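Uncharacterized protein (Bacteroides eggerthii, PDB 4L3R) is of unknown function but belongs to the DUF4847 family of the calycin clan, whose curved antiparallel sheets in other members often enclose small ligands. Local coordinates at residues D12-L17 and N52-F57; A74-I79 and G101-K106; S113-V118 and M141-R146. All blocks are in the same frame, centred on the assembly; numbering follows the deposited sequence.

Interaction 1: residues D12-L17 and N52-F57; sequences DKTWKL and NFTLNF
The indole of Trp15 and the ring of Phe57 meet obliquely, their planes 86° apart. Trp15 CD1 comes to the edge of the Phe57 ring, 3.9 Å from Phe57 CD1. The backbone oxygen Leu55 O lies at the indole's own edge, near its plane. The Phe53 ring receives Leu17 CD2 obliquely, and Phe111 of helix 106-116 packs edge-to-face with it.

Trp15 and Phe57 lie on neighbouring antiparallel strands of the central sheet, and Phe53 just precedes the second. Trp15 and Leu55 form a hydrogen-bonded pair: Trp15 N to Leu55 O and Leu55 N to Trp15 O are both 2.8 Å. Their side chains share one face of the sheet, touching CB to CB at 4.0 Å. Lys16 and Thr54 form the next, non-hydrogen-bonded pair, on the other face. Phe53 and Thr54 both face His73 of the neighbouring strand 66-73, a G1 beta bulge. Leu17 N still bonds to Phe53 O at 3.0 Å.

Polar side chains tie the ends. Asn56 ND2 donates to Thr14 OG1 over 3.0 Å, with the hydroxyl oxygen close to the amide plane. With CG anti to the backbone N (chi1 174°) and a bend at chi2, the Lys16 chain brings its ammonium group to Asn52 O. That group also bonds Leu47 O of helix 37-48; Lys16 NZ lies 2.8 Å from Asn52 O, tilted 18° from the carbonyl plane.

Interaction 2: residues A74-I79 and G101-K106; sequences AVKANI and GSESDK
Glu103 reaches across to the backbone of Val75, Lys76 and Ala77, and its carboxylate gathers their three successive N-H groups. Glu103 OE2 accepts from Val75 N at 3.0 Å, a nearly straight bond (167°) made on the syn side. Ala77 N approaches the same Glu103 oxygen, OE2, from the opposite face of the carboxylate, well above its plane, at 2.8 Å. Lys76 N sits between and makes weak bonds to both Glu103 oxygens, 3.2 Å to OE1 and 3.1 Å to OE2. A bend at chi2 (-70°) folds the Glu103 chain so that the carboxylate turns into this cluster. So many donors would be expected to favour the ionised form and to fix its rotation.

The receiving residues form the turn of a beta hairpin, between strands 66-73 and 78-87. Ala74 N bonds to Ala77 O across the base of this turn. Glu103 lies in the loop that enters helix 106-116, where Asp105 is the N-cap and also bonds to Ser43 OG. The carboxylate therefore ties the hairpin turn to the approach of that helix.

Ala77 packs its methyl against the same group, with Ala77 CB 3.3 Å from Glu103 OE2. The methyl also faces Gly101 O. A side chain on Gly101 would point at the 74-79 segment, and its backbone angles also call for glycine.

Lys76 runs past Glu103 in the opposite direction. Its aliphatic part lies along Ser102, with Lys76 CE 3.6 Å from Ser102 O. One water accepts from Lys76 NZ at 2.7 Å and gives a weak, 3.3 Å bond to Ser102 O.

Interaction 3: residues S113-V118 and M141-R146; sequences SGLFNV and MGFTAR
This contact packs the last turn of helix 106-116 onto strand 137-144, in the hydrophobic interior of the curved antiparallel sheet. It lies almost at the centre of the chain. The central residue is Met141, present as selenomethionine. Its terminal methyl inserts against the helix backbone: Met141 CE is 3.4 Å from Gly114 C and 3.5 Å from Leu115 N. Gly114 has no side chain at this point, so the methyl can approach the backbone itself.

The Met141 chain is extended through chi2 and then turns at chi3 (-79°), which swings CE under the helix end. Leu115 and Met141 cross at about a right angle. Leu115 CD2 meets Met141 CE at 3.9 Å, while the selenium atom SE of Met141 lies 4.0 Å from Leu115 CG. Val118, at the start of the next strand, adds its CG1 branch, 3.8 Å from Met141 CE. The methyl is thus touched by one glycine and two branched aliphatic residues.

Leu115 reaches further along the strand as well. Its CD2 comes to 4.4 Å from Phe143 CZ, oblique to the ring. The side-chain contacts are apolar, and the Met141 methyl also lies against the Gly114-Leu115 peptide; all the touching residues are buried.

Strand 127-134 runs beside these residues: Leu130 touches Leu115, Val118 and Phe143, and Phe132 touches Met141. On the other side of strand 137-144, Trp15, Leu17 and Ile20 of strand 15-22 meet Phe143 or Met141. Leu115 also packs on Ile79 of strand 78-87, and Val118 on Ile93 and Ile95 of strand 92-96.

The three contacts touch one another around one sheet and helix 106-116. Interactions 1 and 3 have centres about 9 Å apart and share adjacent strands, 15-22 and 137-144; Lys16 N lies 2.8 Å from Thr144 O, a probable hydrogen bond. Interaction 2 is more peripheral, its centre about 15 Å from that of interaction 1 and about 14 Å from that of interaction 3. It joins interaction 1 through Phe53 N and Ala74 O, 3.0 Å apart, and through Val75 packing on Phe53. Ile79 CD1 meets Phe116 CZ at 3.6 Å, linking interactions 2 and 3. Interaction 2 lies at the start of helix 106-116, interaction 3 at its end.

Interaction 1: residues D12-L17 and N52-F57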
ATOM      1  N   ASP B  12      -3.039  -1.679   8.150  1.00 82.24           N
ATOM      2  CA  ASP B  12      -4.399  -1.859   8.678  1.00 84.22           C
ATOM      3  C   ASP B  12      -4.594  -1.164  10.037  1.00 85.71           C
ATOM      4  O   ASP B  12      -4.766  -1.825  11.070  1.00 88.20           O
ATOM      5  CB  ASP B  12      -4.691  -3.379   8.780  1.00 91.76           C
ATOM      6  CG  ASP B  12      -6.123  -3.770   9.121  1.00110.25           C
ATOM      7  OD1 ASP B  12      -7.059  -3.079   8.653  1.00110.92           O
ATOM      8  OD2 ASP B  12      -6.308  -4.793   9.822  1.00119.79           O
ATOM      9  N   LYS B  13      -4.541   0.175  10.034  1.00 77.09           N
ATOM     10  CA  LYS B  13      -4.687   0.927  11.277  1.00 74.74           C
ATOM     11  C   LYS B  13      -5.135   2.356  11.048  1.00 74.57           C
ATOM     12  O   LYS B  13      -4.741   2.994  10.066  1.00 72.91           O
ATOM     13  CB  LYS B  13      -3.362   0.932  12.062  1.00 76.17           C
ATOM     14  CG  LYS B  13      -2.152   1.465  11.283  1.00 75.41           C
ATOM     15  CD  LYS B  13      -0.902   1.553  12.146  1.00 77.80           C
ATOM     16  CE  LYS B  13      -0.343   0.199  12.522  1.00 80.16           C
ATOM     17  NZ  LYS B  13       1.021   0.317  13.086  1.00 81.50           N
ATOM     18  N   THR B  14      -5.933   2.866  11.998  1.00 68.86           N
ATOM     19  CA  THR B  14      -6.407   4.240  12.018  1.00 64.07           C
ATOM     20  C   THR B  14      -5.681   4.931  13.160  1.00 63.98           C
ATOM     21  O   THR B  14      -5.737   4.463  14.301  1.00 65.72           O
ATOM     22  CB  THR B  14      -7.926   4.260  12.157  1.00 67.26           C
ATOM     23  OG1 THR B  14      -8.481   3.596  11.019  1.00 67.89           O
ATOM     24  CG2 THR B  14      -8.487   5.676  12.252  1.00 58.95           C
ATOM     25  N   TRP B  15      -4.978   6.024  12.849  1.00 55.31           N
ATOM     26  CA  TRP B  15      -4.252   6.815  13.841  1.00 53.12           C
ATOM     27  C   TRP B  15      -5.226   7.783  14.478  1.00 55.42           C
ATOM     28  O   TRP B  15      -5.877   8.539  13.763  1.00 53.13           O
ATOM     29  CB  TRP B  15      -3.088   7.557  13.181  1.00 49.60           C
ATOM     30  CG  TRP B  15      -2.008   6.631  12.740  1.00 51.67           C
ATOM     31  CD1 TRP B  15      -1.828   6.121  11.488  1.00 54.52           C
ATOM     32  CD2 TRP B  15      -1.058   5.976  13.583  1.00 53.12           C
ATOM     33  NE1 TRP B  15      -0.764   5.254  11.484  1.00 55.28           N
ATOM     34  CE2 TRP B  15      -0.278   5.136  12.762  1.00 58.01           C
ATOM     35  CE3 TRP B  15      -0.761   6.048  14.951  1.00 55.57           C
ATOM     36  CZ2 TRP B  15       0.794   4.380  13.265  1.00 59.35           C
ATOM     37  CZ3 TRP B  15       0.279   5.289  15.450  1.00 59.46           C
ATOM     38  CH2 TRP B  15       1.053   4.472  14.612  1.00 61.10           C
ATOM     39  N   LYS B  16      -5.364   7.732  15.811  1.00 52.96           N
ATOM     40  CA  LYS B  16      -6.275   8.588  16.567  1.00 51.87           C
ATOM     41  C   LYS B  16      -5.468   9.662  17.280  1.00 55.17           C
ATOM     42  O   LYS B  16      -4.521   9.329  17.989  1.00 56.33           O
ATOM     43  CB  LYS B  16      -7.080   7.736  17.571  1.00 56.13           C
ATOM     44  CG  LYS B  16      -7.983   8.519  18.531  1.00 61.41           C
ATOM     45  CD  LYS B  16      -9.168   9.191  17.860  1.00 62.08           C
ATOM     46  CE  LYS B  16      -9.928  10.026  18.865  1.00 64.48           C
ATOM     47  NZ  LYS B  16     -11.347  10.221  18.471  1.00 69.87           N
ATOM     48  N   LEU B  17      -5.845  10.942  17.107  1.00 49.01           N
ATOM     49  CA  LEU B  17      -5.159  12.052  17.760  1.00 48.20           C
ATOM     50  C   LEU B  17      -5.213  11.930  19.278  1.00 54.86           C
ATOM     51  O   LEU B  17      -6.285  11.701  19.834  1.00 55.40           O
ATOM     52  CB  LEU B  17      -5.806  13.382  17.345  1.00 46.70           C
ATOM     53  CG  LEU B  17      -5.126  14.648  17.866  1.00 50.54           C
ATOM     54  CD1 LEU B  17      -3.843  14.926  17.097  1.00 49.01           C
ATOM     55  CD2 LEU B  17      -6.087  15.830  17.819  1.00 51.46           C
ATOM     56  N   ASN B  52     -13.866  11.014  15.008  1.00 59.16           N
ATOM     57  CA  ASN B  52     -13.268  12.360  14.934  1.00 54.96           C
ATOM     58  C   ASN B  52     -11.770  12.357  15.227  1.00 55.14           C
ATOM     59  O   ASN B  52     -11.290  11.569  16.044  1.00 55.47           O
ATOM     60  CB  ASN B  52     -13.966  13.323  15.891  1.00 52.79           C
ATOM     61  CG  ASN B  52     -15.410  13.586  15.543  1.00 62.58           C
ATOM     62  OD1 ASN B  52     -15.891  13.194  14.490  1.00 61.28           O
ATOM     63  ND2 ASN B  52     -16.138  14.277  16.414  1.00 55.39           N
ATOM     64  N   PHE B  53     -11.038  13.266  14.551  1.00 48.59           N
ATOM     65  CA  PHE B  53      -9.591  13.467  14.664  1.00 45.97           C
ATOM     66  C   PHE B  53      -8.820  12.174  14.369  1.00 50.51           C
ATOM     67  O   PHE B  53      -7.962  11.751  15.151  1.00 49.47           O
ATOM     68  CB  PHE B  53      -9.210  14.048  16.036  1.00 47.32           C
ATOM     69  CG  PHE B  53      -9.922  15.339  16.365  1.00 47.71           C
ATOM     70  CD1 PHE B  53      -9.370  16.563  16.013  1.00 48.32           C
ATOM     71  CD2 PHE B  53     -11.133  15.330  17.042  1.00 50.35           C
ATOM     72  CE1 PHE B  53     -10.040  17.751  16.292  1.00 48.88           C
ATOM     73  CE2 PHE B  53     -11.798  16.520  17.334  1.00 52.77           C
ATOM     74  CZ  PHE B  53     -11.240  17.725  16.971  1.00 49.49           C
ATOM     75  N   THR B  54      -9.128  11.560  13.216  1.00 48.32           N
ATOM     76  CA  THR B  54      -8.472  10.336  12.766  1.00 48.44           C
ATOM     77  C   THR B  54      -7.540  10.646  11.591  1.00 50.55           C
ATOM     78  O   THR B  54      -7.710  11.659  10.904  1.00 48.77           O
ATOM     79  CB  THR B  54      -9.494   9.277  12.386  1.00 56.62           C
ATOM     80  OG1 THR B  54     -10.310   9.759  11.317  1.00 59.97           O
ATOM     81  CG2 THR B  54     -10.347   8.843  13.560  1.00 54.76           C
ATOM     82  N   LEU B  55      -6.563   9.770  11.371  1.00 47.18           N
ATOM     83  CA  LEU B  55      -5.580   9.891  10.294  1.00 46.73           C
ATOM     84  C   LEU B  55      -5.323   8.496   9.731  1.00 52.67           C
ATOM     85  O   LEU B  55      -5.173   7.542  10.494  1.00 54.00           O
ATOM     86  CB  LEU B  55      -4.298  10.553  10.840  1.00 46.09           C
ATOM     87  CG  LEU B  55      -3.048  10.579   9.945  1.00 50.20           C
ATOM     88  CD1 LEU B  55      -3.227  11.545   8.782  1.00 49.60           C
ATOM     89  CD2 LEU B  55      -1.836  11.009  10.749  1.00 51.12           C
ATOM     90  N   ASN B  56      -5.344   8.362   8.403  1.00 48.25           N
ATOM     91  CA  ASN B  56      -5.152   7.078   7.741  1.00 48.82           C
ATOM     92  C   ASN B  56      -4.169   7.199   6.597  1.00 52.18           C
ATOM     93  O   ASN B  56      -4.317   8.074   5.744  1.00 50.70           O
ATOM     94  CB  ASN B  56      -6.491   6.562   7.193  1.00 48.30           C
ATOM     95  CG  ASN B  56      -7.414   6.016   8.240  1.00 62.39           C
ATOM     96  OD1 ASN B  56      -8.296   6.718   8.729  1.00 59.66           O
ATOM     97  ND2 ASN B  56      -7.264   4.744   8.588  1.00 50.93           N
ATOM     98  N   PHE B  57      -3.180   6.313   6.575  1.00 49.95           N
ATOM     99  CA  PHE B  57      -2.214   6.191   5.492  1.00 50.35           C
ATOM    100  C   PHE B  57      -2.706   5.035   4.655  1.00 57.28           C
ATOM    101  O   PHE B  57      -2.777   3.919   5.166  1.00 57.57           O
ATOM    102  CB  PHE B  57      -0.810   5.956   6.044  1.00 51.76           C
ATOM    103  CG  PHE B  57      -0.269   7.174   6.749  1.00 51.47           C
ATOM    104  CD1 PHE B  57      -0.603   7.437   8.068  1.00 53.61           C
ATOM    105  CD2 PHE B  57       0.544   8.074   6.085  1.00 52.30           C
ATOM    106  CE1 PHE B  57      -0.098   8.556   8.720  1.00 53.52           C
ATOM    107  CE2 PHE B  57       1.053   9.190   6.740  1.00 54.26           C
ATOM    108  CZ  PHE B  57       0.734   9.424   8.055  1.00 52.51           C
TER

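Interaction 2: residues A74-I79 and G101-K106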
ATOM      1  N   ALA B  74     -11.317  15.455  10.771  1.00 49.02           N
ATOM      2  CA  ALA B  74     -11.307  16.243  11.994  1.00 47.99           C
ATOM      3  C   ALA B  74     -12.707  16.143  12.625  1.00 51.76           C
ATOM      4  O   ALA B  74     -12.948  15.174  13.335  1.00 51.25           O
ATOM      5  CB  ALA B  74     -10.914  17.680  11.696  1.00 48.08           C
ATOM      6  N   VAL B  75     -13.630  17.085  12.353  1.00 49.47           N
ATOM      7  CA  VAL B  75     -14.998  17.025  12.876  1.00 51.84           C
ATOM      8  C   VAL B  75     -15.940  17.175  11.681  1.00 59.60           C
ATOM      9  O   VAL B  75     -16.552  16.189  11.267  1.00 62.13           O
ATOM     10  CB  VAL B  75     -15.244  18.081  13.993  1.00 56.03           C
ATOM     11  CG1 VAL B  75     -16.701  18.043  14.474  1.00 58.57           C
ATOM     12  CG2 VAL B  75     -14.284  17.864  15.161  1.00 53.73           C
ATOM     13  N   LYS B  76     -16.022  18.380  11.101  1.00 57.45           N
ATOM     14  CA  LYS B  76     -16.841  18.657   9.914  1.00 60.41           C
ATOM     15  C   LYS B  76     -16.002  18.633   8.620  1.00 63.78           C
ATOM     16  O   LYS B  76     -16.587  18.539   7.543  1.00 67.16           O
ATOM     17  CB  LYS B  76     -17.535  20.023  10.052  1.00 64.53           C
ATOM     18  CG  LYS B  76     -18.397  20.129  11.299  1.00 74.05           C
ATOM     19  CD  LYS B  76     -19.336  21.330  11.282  1.00 81.59           C
ATOM     20  CE  LYS B  76     -18.609  22.649  11.277  1.00 86.77           C
ATOM     21  NZ  LYS B  76     -19.520  23.788  11.578  1.00 95.85           N
ATOM     22  N   ALA B  77     -14.654  18.703   8.708  1.00 56.31           N
ATOM     23  CA  ALA B  77     -13.801  18.730   7.522  1.00 55.20           C
ATOM     24  C   ALA B  77     -13.031  17.421   7.327  1.00 57.03           C
ATOM     25  O   ALA B  77     -12.712  16.722   8.291  1.00 53.67           O
ATOM     26  CB  ALA B  77     -12.824  19.890   7.600  1.00 54.39           C
ATOM     27  N   ASN B  78     -12.718  17.123   6.059  1.00 55.46           N
ATOM     28  CA  ASN B  78     -11.983  15.932   5.644  1.00 54.32           C
ATOM     29  C   ASN B  78     -10.808  16.269   4.753  1.00 55.77           C
ATOM     30  O   ASN B  78     -10.884  17.198   3.955  1.00 56.38           O
ATOM     31  CB  ASN B  78     -12.907  14.986   4.849  1.00 54.72           C
ATOM     32  CG  ASN B  78     -13.894  14.242   5.698  1.00 82.23           C
ATOM     33  OD1 ASN B  78     -13.551  13.254   6.348  1.00 75.09           O
ATOM     34  ND2 ASN B  78     -15.143  14.689   5.723  1.00 79.69           N
ATOM     35  N   ILE B  79      -9.762  15.453   4.839  1.00 49.73           N
ATOM     36  CA  ILE B  79      -8.622  15.447   3.933  1.00 48.64           C
ATOM     37  C   ILE B  79      -8.757  14.105   3.212  1.00 52.59           C
ATOM     38  O   ILE B  79      -8.816  13.079   3.886  1.00 51.79           O
ATOM     39  CB  ILE B  79      -7.274  15.635   4.668  1.00 49.34           C
ATOM     40  CG1 ILE B  79      -7.242  17.008   5.376  1.00 48.80           C
ATOM     41  CG2 ILE B  79      -6.092  15.470   3.690  1.00 49.61           C
ATOM     42  CD1 ILE B  79      -6.032  17.233   6.257  1.00 51.70           C
ATOM     43  N   GLY B 101     -14.563  21.070   3.311  1.00 62.31           N
ATOM     44  CA  GLY B 101     -15.397  21.504   4.423  1.00 63.06           C
ATOM     45  C   GLY B 101     -14.658  22.464   5.326  1.00 67.11           C
ATOM     46  O   GLY B 101     -13.428  22.534   5.308  1.00 63.71           O
ATOM     47  N   SER B 102     -15.417  23.222   6.113  1.00 67.86           N
ATOM     48  CA  SER B 102     -14.890  24.243   7.019  1.00 67.04           C
ATOM     49  C   SER B 102     -15.054  23.806   8.474  1.00 69.03           C
ATOM     50  O   SER B 102     -16.001  23.087   8.791  1.00 70.87           O
ATOM     51  CB  SER B 102     -15.637  25.555   6.776  1.00 75.23           C
ATOM     52  OG  SER B 102     -14.974  26.670   7.348  1.00 88.51           O
ATOM     53  N   GLU B 103     -14.154  24.254   9.358  1.00 62.40           N
ATOM     54  CA  GLU B 103     -14.232  23.947  10.785  1.00 60.07           C
ATOM     55  C   GLU B 103     -14.534  25.186  11.617  1.00 65.14           C
ATOM     56  O   GLU B 103     -14.037  26.266  11.305  1.00 65.64           O
ATOM     57  CB  GLU B 103     -12.913  23.343  11.279  1.00 58.06           C
ATOM     58  CG  GLU B 103     -12.599  21.970  10.710  1.00 61.67           C
ATOM     59  CD  GLU B 103     -13.476  20.823  11.184  1.00 70.20           C
ATOM     60  OE1 GLU B 103     -14.468  21.061  11.911  1.00 61.00           O
ATOM     61  OE2 GLU B 103     -13.161  19.667  10.830  1.00 61.94           O
ATOM     62  N   SER B 104     -15.347  25.022  12.675  1.00 61.44           N
ATOM     63  CA  SER B 104     -15.617  26.072  13.657  1.00 62.46           C
ATOM     64  C   SER B 104     -14.827  25.791  14.955  1.00 63.85           C
ATOM     65  O   SER B 104     -14.420  26.728  15.638  1.00 65.01           O
ATOM     66  CB  SER B 104     -17.113  26.191  13.950  1.00 68.47           C
ATOM     67  OG  SER B 104     -17.643  25.057  14.620  1.00 77.77           O
ATOM     68  N   ASP B 105     -14.619  24.511  15.299  1.00 57.77           N
ATOM     69  CA  ASP B 105     -13.903  24.112  16.511  1.00 55.39           C
ATOM     70  C   ASP B 105     -12.408  24.431  16.393  1.00 54.27           C
ATOM     71  O   ASP B 105     -11.797  24.093  15.384  1.00 52.81           O
ATOM     72  CB  ASP B 105     -14.109  22.610  16.760  1.00 56.81           C
ATOM     73  CG  ASP B 105     -13.684  22.169  18.133  1.00 65.98           C
ATOM     74  OD1 ASP B 105     -14.470  22.351  19.080  1.00 68.94           O
ATOM     75  OD2 ASP B 105     -12.556  21.659  18.267  1.00 71.27           O
ATOM     76  N   LYS B 106     -11.823  25.074  17.422  1.00 49.45           N
ATOM     77  CA  LYS B 106     -10.407  25.462  17.401  1.00 47.98           C
ATOM     78  C   LYS B 106      -9.464  24.263  17.326  1.00 51.27           C
ATOM     79  O   LYS B 106      -8.446  24.368  16.646  1.00 50.44           O
ATOM     80  CB  LYS B 106     -10.042  26.328  18.613  1.00 50.03           C
ATOM     81  CG  LYS B 106     -10.673  27.719  18.565  1.00 49.29           C
ATOM     82  CD  LYS B 106     -10.202  28.557  19.744  1.00 56.53           C
ATOM     83  CE  LYS B 106     -10.724  29.975  19.703  1.00 67.88           C
ATOM     84  NZ  LYS B 106     -10.137  30.803  20.786  1.00 74.68           N
TER
HETATM   85  O   HOH W   1     -18.324  25.324   9.685  1.00 72.68           O

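Interaction 3: residues S113-V118 and M141-R146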
ATOM      1  N   SER B 113      -4.919  22.410   9.755  1.00 51.88           N
ATOM      2  CA  SER B 113      -3.789  23.255   9.333  1.00 51.86           C
ATOM      3  C   SER B 113      -2.445  22.593   9.590  1.00 51.93           C
ATOM      4  O   SER B 113      -1.550  22.690   8.757  1.00 52.64           O
ATOM      5  CB  SER B 113      -3.806  24.608  10.047  1.00 56.50           C
ATOM      6  OG  SER B 113      -4.789  25.457   9.484  1.00 70.83           O
ATOM      7  N   GLY B 114      -2.305  21.980  10.758  1.00 45.96           N
ATOM      8  CA  GLY B 114      -1.075  21.324  11.166  1.00 44.99           C
ATOM      9  C   GLY B 114      -0.674  20.170  10.275  1.00 48.73           C
ATOM     10  O   GLY B 114       0.518  19.983  10.021  1.00 48.29           O
ATOM     11  N   LEU B 115      -1.654  19.392   9.777  1.00 45.08           N
ATOM     12  CA  LEU B 115      -1.361  18.245   8.905  1.00 43.97           C
ATOM     13  C   LEU B 115      -0.726  18.674   7.590  1.00 49.47           C
ATOM     14  O   LEU B 115       0.209  18.015   7.149  1.00 49.22           O
ATOM     15  CB  LEU B 115      -2.605  17.397   8.651  1.00 42.93           C
ATOM     16  CG  LEU B 115      -2.993  16.497   9.822  1.00 46.53           C
ATOM     17  CD1 LEU B 115      -4.415  16.021   9.670  1.00 45.88           C
ATOM     18  CD2 LEU B 115      -2.051  15.281   9.937  1.00 47.18           C
ATOM     19  N   PHE B 116      -1.153  19.801   7.003  1.00 47.05           N
ATOM     20  CA  PHE B 116      -0.549  20.267   5.750  1.00 47.13           C
ATOM     21  C   PHE B 116       0.821  20.930   5.969  1.00 52.52           C
ATOM     22  O   PHE B 116       1.511  21.186   4.984  1.00 54.51           O
ATOM     23  CB  PHE B 116      -1.491  21.232   5.016  1.00 48.91           C
ATOM     24  CG  PHE B 116      -2.729  20.551   4.475  1.00 48.64           C
ATOM     25  CD1 PHE B 116      -2.631  19.581   3.481  1.00 49.82           C
ATOM     26  CD2 PHE B 116      -3.997  20.923   4.913  1.00 49.29           C
ATOM     27  CE1 PHE B 116      -3.770  18.952   2.985  1.00 50.16           C
ATOM     28  CE2 PHE B 116      -5.140  20.303   4.400  1.00 51.36           C
ATOM     29  CZ  PHE B 116      -5.017  19.316   3.448  1.00 48.87           C
ATOM     30  N   ASN B 117       1.214  21.212   7.238  1.00 47.59           N
ATOM     31  CA  ASN B 117       2.496  21.814   7.576  1.00 48.62           C
ATOM     32  C   ASN B 117       3.468  20.800   8.195  1.00 53.17           C
ATOM     33  O   ASN B 117       4.502  21.226   8.717  1.00 55.39           O
ATOM     34  CB  ASN B 117       2.291  23.001   8.546  1.00 48.59           C
ATOM     35  CG  ASN B 117       1.593  24.185   7.927  1.00 64.46           C
ATOM     36  OD1 ASN B 117       1.841  24.545   6.775  1.00 63.05           O
ATOM     37  ND2 ASN B 117       0.762  24.872   8.697  1.00 57.42           N
ATOM     38  N   VAL B 118       3.186  19.477   8.131  1.00 48.16           N
ATOM     39  CA  VAL B 118       4.133  18.484   8.662  1.00 48.44           C
ATOM     40  C   VAL B 118       5.418  18.506   7.825  1.00 54.10           C
ATOM     41  O   VAL B 118       5.358  18.780   6.625  1.00 54.47           O
ATOM     42  CB  VAL B 118       3.586  17.032   8.764  1.00 50.84           C
ATOM     43  CG1 VAL B 118       2.416  16.954   9.733  1.00 48.49           C
ATOM     44  CG2 VAL B 118       3.227  16.437   7.391  1.00 50.50           C
HETATM   45  N   MSE B 141       2.021  16.773  16.748  1.00 47.40           N
HETATM   46  CA  MSE B 141       0.734  16.102  16.844  1.00 44.21           C
HETATM   47  C   MSE B 141       1.019  14.656  17.169  1.00 51.89           C
HETATM   48  O   MSE B 141       1.712  14.006  16.393  1.00 52.68           O
HETATM   49  CB  MSE B 141      -0.037  16.172  15.526  1.00 43.37           C
HETATM   50  CG  MSE B 141      -0.765  17.457  15.269  1.00 47.55           C
HETATM   51 SE   MSE B 141      -1.717  17.293  13.576  0.75 50.75          SE
HETATM   52  CE  MSE B 141      -0.214  17.600  12.464  1.00 48.63           C
ATOM     53  N   GLY B 142       0.523  14.160  18.293  1.00 50.54           N
ATOM     54  CA  GLY B 142       0.724  12.773  18.689  1.00 51.74           C
ATOM     55  C   GLY B 142      -0.499  11.949  18.350  1.00 53.97           C
ATOM     56  O   GLY B 142      -1.621  12.433  18.483  1.00 51.43           O
ATOM     57  N   PHE B 143      -0.288  10.703  17.900  1.00 51.81           N
ATOM     58  CA  PHE B 143      -1.369   9.781  17.562  1.00 51.77           C
ATOM     59  C   PHE B 143      -1.139   8.409  18.180  1.00 60.19           C
ATOM     60  O   PHE B 143       0.001   8.047  18.470  1.00 60.07           O
ATOM     61  CB  PHE B 143      -1.499   9.611  16.045  1.00 51.16           C
ATOM     62  CG  PHE B 143      -1.822  10.858  15.263  1.00 49.94           C
ATOM     63  CD1 PHE B 143      -0.828  11.766  14.931  1.00 51.38           C
ATOM     64  CD2 PHE B 143      -3.112  11.104  14.821  1.00 50.90           C
ATOM     65  CE1 PHE B 143      -1.132  12.932  14.227  1.00 50.18           C
ATOM     66  CE2 PHE B 143      -3.412  12.264  14.116  1.00 51.87           C
ATOM     67  CZ  PHE B 143      -2.424  13.182  13.839  1.00 48.86           C
ATOM     68  N   THR B 144      -2.224   7.638  18.338  1.00 59.93           N
ATOM     69  CA  THR B 144      -2.185   6.258  18.829  1.00 64.03           C
ATOM     70  C   THR B 144      -2.992   5.360  17.882  1.00 68.97           C
ATOM     71  O   THR B 144      -3.967   5.814  17.282  1.00 66.11           O
ATOM     72  CB  THR B 144      -2.704   6.166  20.268  1.00 75.48           C
ATOM     73  OG1 THR B 144      -4.030   6.697  20.326  1.00 76.75           O
ATOM     74  CG2 THR B 144      -1.808   6.901  21.253  1.00 74.56           C
ATOM     75  N   ALA B 145      -2.567   4.097  17.739  1.00 69.13           N
ATOM     76  CA  ALA B 145      -3.243   3.085  16.923  1.00 70.58           C
ATOM     77  C   ALA B 145      -3.466   1.853  17.779  1.00 81.48           C
ATOM     78  O   ALA B 145      -2.504   1.357  18.367  1.00 83.64           O
ATOM     79  CB  ALA B 145      -2.398   2.741  15.706  1.00 70.26           C
ATOM     80  N   ARG B 146      -4.715   1.364  17.882  1.00 81.58           N
ATOM     81  CA  ARG B 146      -5.009   0.176  18.702  1.00 91.96           C
ATOM     82  C   ARG B 146      -4.529  -1.104  17.997  1.00112.70           C
ATOM     83  O   ARG B 146      -4.480  -1.122  16.744  1.00112.33           O
ATOM     84  CB  ARG B 146      -6.511   0.074  19.035  1.00 94.38           C
ATOM     85  OXT ARG B 146      -4.169  -2.070  18.704  1.00135.46           O
TER